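Local coordinates for viral structural protein 4 (Bombyx mori cytoplasmic polyhedrosis virus, PDB 6TZ0), which binds GTP and probably acts as a partner of the viral RNA-dependent RNA polymerase during transcription inside the capsid, at residues G279-L287 with I307-I316. Residues are numbered along the deposited sequence; the frame is centred on the assembly and turned at random.
Sequences GLDVGDDYL and ISARSTIMKI
With CG anti to the backbone N (chi1 179°), Tyr286 carries its ring toward the turn Ser308-Ser311, while Ile313 swings CG1 beside its own backbone N and extends CD1 toward Leu280. Ser308 O, Ile307 CG1 and Ala309 CA approach the tyrosine ring obliquely: CE1 is 3.7 Å from Ile307 CG1, the two side chains crossing at about a right angle, and Ser308 O and Ala309 CA lie near CD2. An edge-to-face contact with Trp260 ties the ring to strand 255-261. The side chain of Tyr286 lies about 9 Å from that of Gly358, a GTP-binding residue, although no GTP is bound to this chain here. At the other end, Ile313 CD1 comes 3.8 Å from Leu280 CB, which Ile316 CD1 also meets, at 3.9 Å. Between these apolar clusters the backbones join through two weak hydrogen bonds: Gly283 N to Ile313 O (3.0 Å, 128° at the hydrogen) and Ile313 N to Asp284 O (3.3 Å). A type II turn from Asp281 to Asp284 presents the first donor, Gly283 sitting at phi 108°. Asp285 OD2 accepts from Leu287 N at 3.0 Å, an Asx turn. Both cross-segment bonds are bent and apolar side chains flank them, so packing probably shares in holding the loop against edge strand 313-319.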
loop_
_atom_site.group_PDB
_atom_site.type_symbol
_atom_site.label_atom_id
_atom_site.label_comp_id
_atom_site.label_asym_id
_atom_site.label_seq_id
_atom_site.Cartn_x
_atom_site.Cartn_y
_atom_site.Cartn_z
ATOM N N GLY B 279 -30.451 46.246 -9.067
ATOM C CA GLY B 279 -31.387 47.201 -9.628
ATOM C C GLY B 279 -31.932 46.807 -10.982
ATOM O O GLY B 279 -31.551 47.390 -12.000
ATOM N N LEU B 280 -32.825 45.821 -11.014
ATOM C CA LEU B 280 -33.369 45.290 -12.254
ATOM C C LEU B 280 -34.885 45.227 -12.176
ATOM O O LEU B 280 -35.452 44.925 -11.124
ATOM C CB LEU B 280 -32.820 43.896 -12.554
ATOM C CG LEU B 280 -31.335 43.763 -12.881
ATOM C CD1 LEU B 280 -30.965 42.306 -13.001
ATOM C CD2 LEU B 280 -31.015 44.494 -14.165
ATOM N N ASP B 281 -35.533 45.504 -13.300
ATOM C CA ASP B 281 -36.978 45.424 -13.448
ATOM C C ASP B 281 -37.309 44.476 -14.593
ATOM O O ASP B 281 -36.424 43.989 -15.295
ATOM C CB ASP B 281 -37.576 46.806 -13.706
ATOM C CG ASP B 281 -37.385 47.746 -12.545
ATOM O OD1 ASP B 281 -37.282 47.257 -11.401
ATOM O OD2 ASP B 281 -37.343 48.973 -12.770
ATOM N N VAL B 282 -38.602 44.221 -14.782
ATOM C CA VAL B 282 -39.055 43.360 -15.868
ATOM C C VAL B 282 -38.845 44.078 -17.194
ATOM O O VAL B 282 -39.351 45.186 -17.405
ATOM C CB VAL B 282 -40.522 42.962 -15.677
ATOM C CG1 VAL B 282 -41.019 42.193 -16.879
ATOM C CG2 VAL B 282 -40.677 42.127 -14.430
ATOM N N GLY B 283 -38.092 43.451 -18.092
ATOM C CA GLY B 283 -37.789 44.013 -19.389
ATOM C C GLY B 283 -36.362 44.470 -19.547
ATOM O O GLY B 283 -35.971 44.842 -20.659
ATOM N N ASP B 284 -35.572 44.454 -18.477
ATOM C CA ASP B 284 -34.203 44.930 -18.543
ATOM C C ASP B 284 -33.315 43.940 -19.283
ATOM O O ASP B 284 -33.564 42.734 -19.316
ATOM C CB ASP B 284 -33.643 45.174 -17.145
ATOM C CG ASP B 284 -34.241 46.389 -16.488
ATOM O OD1 ASP B 284 -34.666 47.307 -17.216
ATOM O OD2 ASP B 284 -34.271 46.437 -15.244
ATOM N N ASP B 285 -32.255 44.473 -19.864
ATOM C CA ASP B 285 -31.337 43.728 -20.704
ATOM C C ASP B 285 -30.415 42.872 -19.841
ATOM O O ASP B 285 -30.226 43.125 -18.651
ATOM C CB ASP B 285 -30.540 44.709 -21.563
ATOM C CG ASP B 285 -29.789 44.039 -22.681
ATOM O OD1 ASP B 285 -30.436 43.644 -23.673
ATOM O OD2 ASP B 285 -28.552 43.910 -22.573
ATOM N N TYR B 286 -29.856 41.831 -20.458
ATOM C CA TYR B 286 -28.921 40.956 -19.765
ATOM C C TYR B 286 -27.602 41.655 -19.467
ATOM O O TYR B 286 -26.965 41.358 -18.452
ATOM C CB TYR B 286 -28.689 39.701 -20.601
ATOM C CG TYR B 286 -27.721 38.697 -20.027
ATOM C CD1 TYR B 286 -28.083 37.876 -18.970
ATOM C CD2 TYR B 286 -26.452 38.550 -20.564
ATOM C CE1 TYR B 286 -27.201 36.948 -18.458
ATOM C CE2 TYR B 286 -25.567 37.626 -20.062
ATOM C CZ TYR B 286 -25.944 36.832 -19.008
ATOM O OH TYR B 286 -25.063 35.912 -18.504
ATOM N N LEU B 287 -27.179 42.582 -20.324
ATOM C CA LEU B 287 -25.911 43.263 -20.103
ATOM C C LEU B 287 -26.011 44.379 -19.079
ATOM O O LEU B 287 -24.988 44.769 -18.510
ATOM C CB LEU B 287 -25.371 43.816 -21.417
ATOM C CG LEU B 287 -24.988 42.724 -22.408
ATOM C CD1 LEU B 287 -24.554 43.320 -23.724
ATOM C CD2 LEU B 287 -23.904 41.842 -21.830
ATOM N N ILE B 307 -29.103 31.104 -22.425
ATOM C CA ILE B 307 -28.994 32.497 -22.029
ATOM C C ILE B 307 -27.999 33.184 -22.960
ATOM O O ILE B 307 -27.070 32.558 -23.487
ATOM C CB ILE B 307 -28.582 32.592 -20.544
ATOM C CG1 ILE B 307 -28.834 33.980 -19.960
ATOM C CG2 ILE B 307 -27.140 32.169 -20.310
ATOM C CD1 ILE B 307 -30.269 34.268 -19.738
ATOM N N SER B 308 -28.233 34.463 -23.234
ATOM C CA SER B 308 -27.403 35.189 -24.182
ATOM C C SER B 308 -27.466 36.669 -23.849
ATOM O O SER B 308 -28.141 37.084 -22.907
ATOM C CB SER B 308 -27.840 34.925 -25.625
ATOM O OG SER B 308 -29.129 35.444 -25.879
ATOM N N ALA B 309 -26.761 37.473 -24.644
ATOM C CA ALA B 309 -26.759 38.915 -24.445
ATOM C C ALA B 309 -28.074 39.565 -24.846
ATOM O O ALA B 309 -28.303 40.726 -24.493
ATOM C CB ALA B 309 -25.607 39.549 -25.225
ATOM N N ARG B 310 -28.938 38.849 -25.559
ATOM C CA ARG B 310 -30.223 39.356 -26.006
ATOM C C ARG B 310 -31.355 38.984 -25.061
ATOM O O ARG B 310 -32.522 39.188 -25.401
ATOM C CB ARG B 310 -30.521 38.831 -27.406
ATOM C CG ARG B 310 -29.531 39.306 -28.442
ATOM C CD ARG B 310 -29.939 38.865 -29.831
ATOM N NE ARG B 310 -29.992 37.410 -29.945
ATOM C CZ ARG B 310 -28.946 36.640 -30.227
ATOM N NH1 ARG B 310 -27.751 37.180 -30.420
ATOM N NH2 ARG B 310 -29.095 35.328 -30.313
ATOM N N SER B 311 -31.037 38.446 -23.889
ATOM C CA SER B 311 -32.055 38.018 -22.945
ATOM C C SER B 311 -32.612 39.202 -22.175
ATOM O O SER B 311 -31.876 40.107 -21.779
ATOM C CB SER B 311 -31.472 37.005 -21.970
ATOM O OG SER B 311 -31.072 35.835 -22.652
ATOM N N THR B 312 -33.924 39.195 -21.968
ATOM C CA THR B 312 -34.614 40.182 -21.153
ATOM C C THR B 312 -35.325 39.476 -20.010
ATOM O O THR B 312 -35.491 38.257 -20.017
ATOM C CB THR B 312 -35.614 40.993 -21.983
ATOM O OG1 THR B 312 -36.627 40.121 -22.490
ATOM C CG2 THR B 312 -34.918 41.670 -23.145
ATOM N N ILE B 313 -35.751 40.250 -19.023
ATOM C CA ILE B 313 -36.354 39.698 -17.817
ATOM C C ILE B 313 -37.853 39.541 -18.024
ATOM O O ILE B 313 -38.540 40.493 -18.403
ATOM C CB ILE B 313 -36.057 40.584 -16.598
ATOM C CG1 ILE B 313 -34.569 40.555 -16.274
ATOM C CG2 ILE B 313 -36.819 40.105 -15.410
ATOM C CD1 ILE B 313 -34.147 41.542 -15.238
ATOM N N MET B 314 -38.361 38.337 -17.767
ATOM C CA MET B 314 -39.795 38.090 -17.778
ATOM C C MET B 314 -40.435 38.297 -16.416
ATOM O O MET B 314 -41.580 38.754 -16.351
ATOM C CB MET B 314 -40.084 36.666 -18.248
ATOM C CG MET B 314 -39.628 36.361 -19.653
ATOM S SD MET B 314 -39.842 34.627 -20.085
ATOM C CE MET B 314 -41.619 34.533 -20.258
ATOM N N LYS B 315 -39.727 37.982 -15.329
ATOM C CA LYS B 315 -40.291 38.015 -13.986
ATOM C C LYS B 315 -39.164 37.985 -12.959
ATOM O O LYS B 315 -38.200 37.238 -13.126
ATOM C CB LYS B 315 -41.230 36.822 -13.771
ATOM C CG LYS B 315 -41.987 36.841 -12.473
ATOM C CD LYS B 315 -42.931 35.664 -12.391
ATOM C CE LYS B 315 -43.690 35.665 -11.083
ATOM N NZ LYS B 315 -44.610 34.504 -10.988
ATOM N N ILE B 316 -39.286 38.805 -11.910
ATOM C CA ILE B 316 -38.400 38.764 -10.747
ATOM C C ILE B 316 -39.253 38.667 -9.492
ATOM O O ILE B 316 -40.130 39.506 -9.268
ATOM C CB ILE B 316 -37.482 39.996 -10.646
ATOM C CG1 ILE B 316 -36.490 40.045 -11.788
ATOM C CG2 ILE B 316 -36.669 39.965 -9.375
ATOM C CD1 ILE B 316 -35.698 41.325 -11.827
#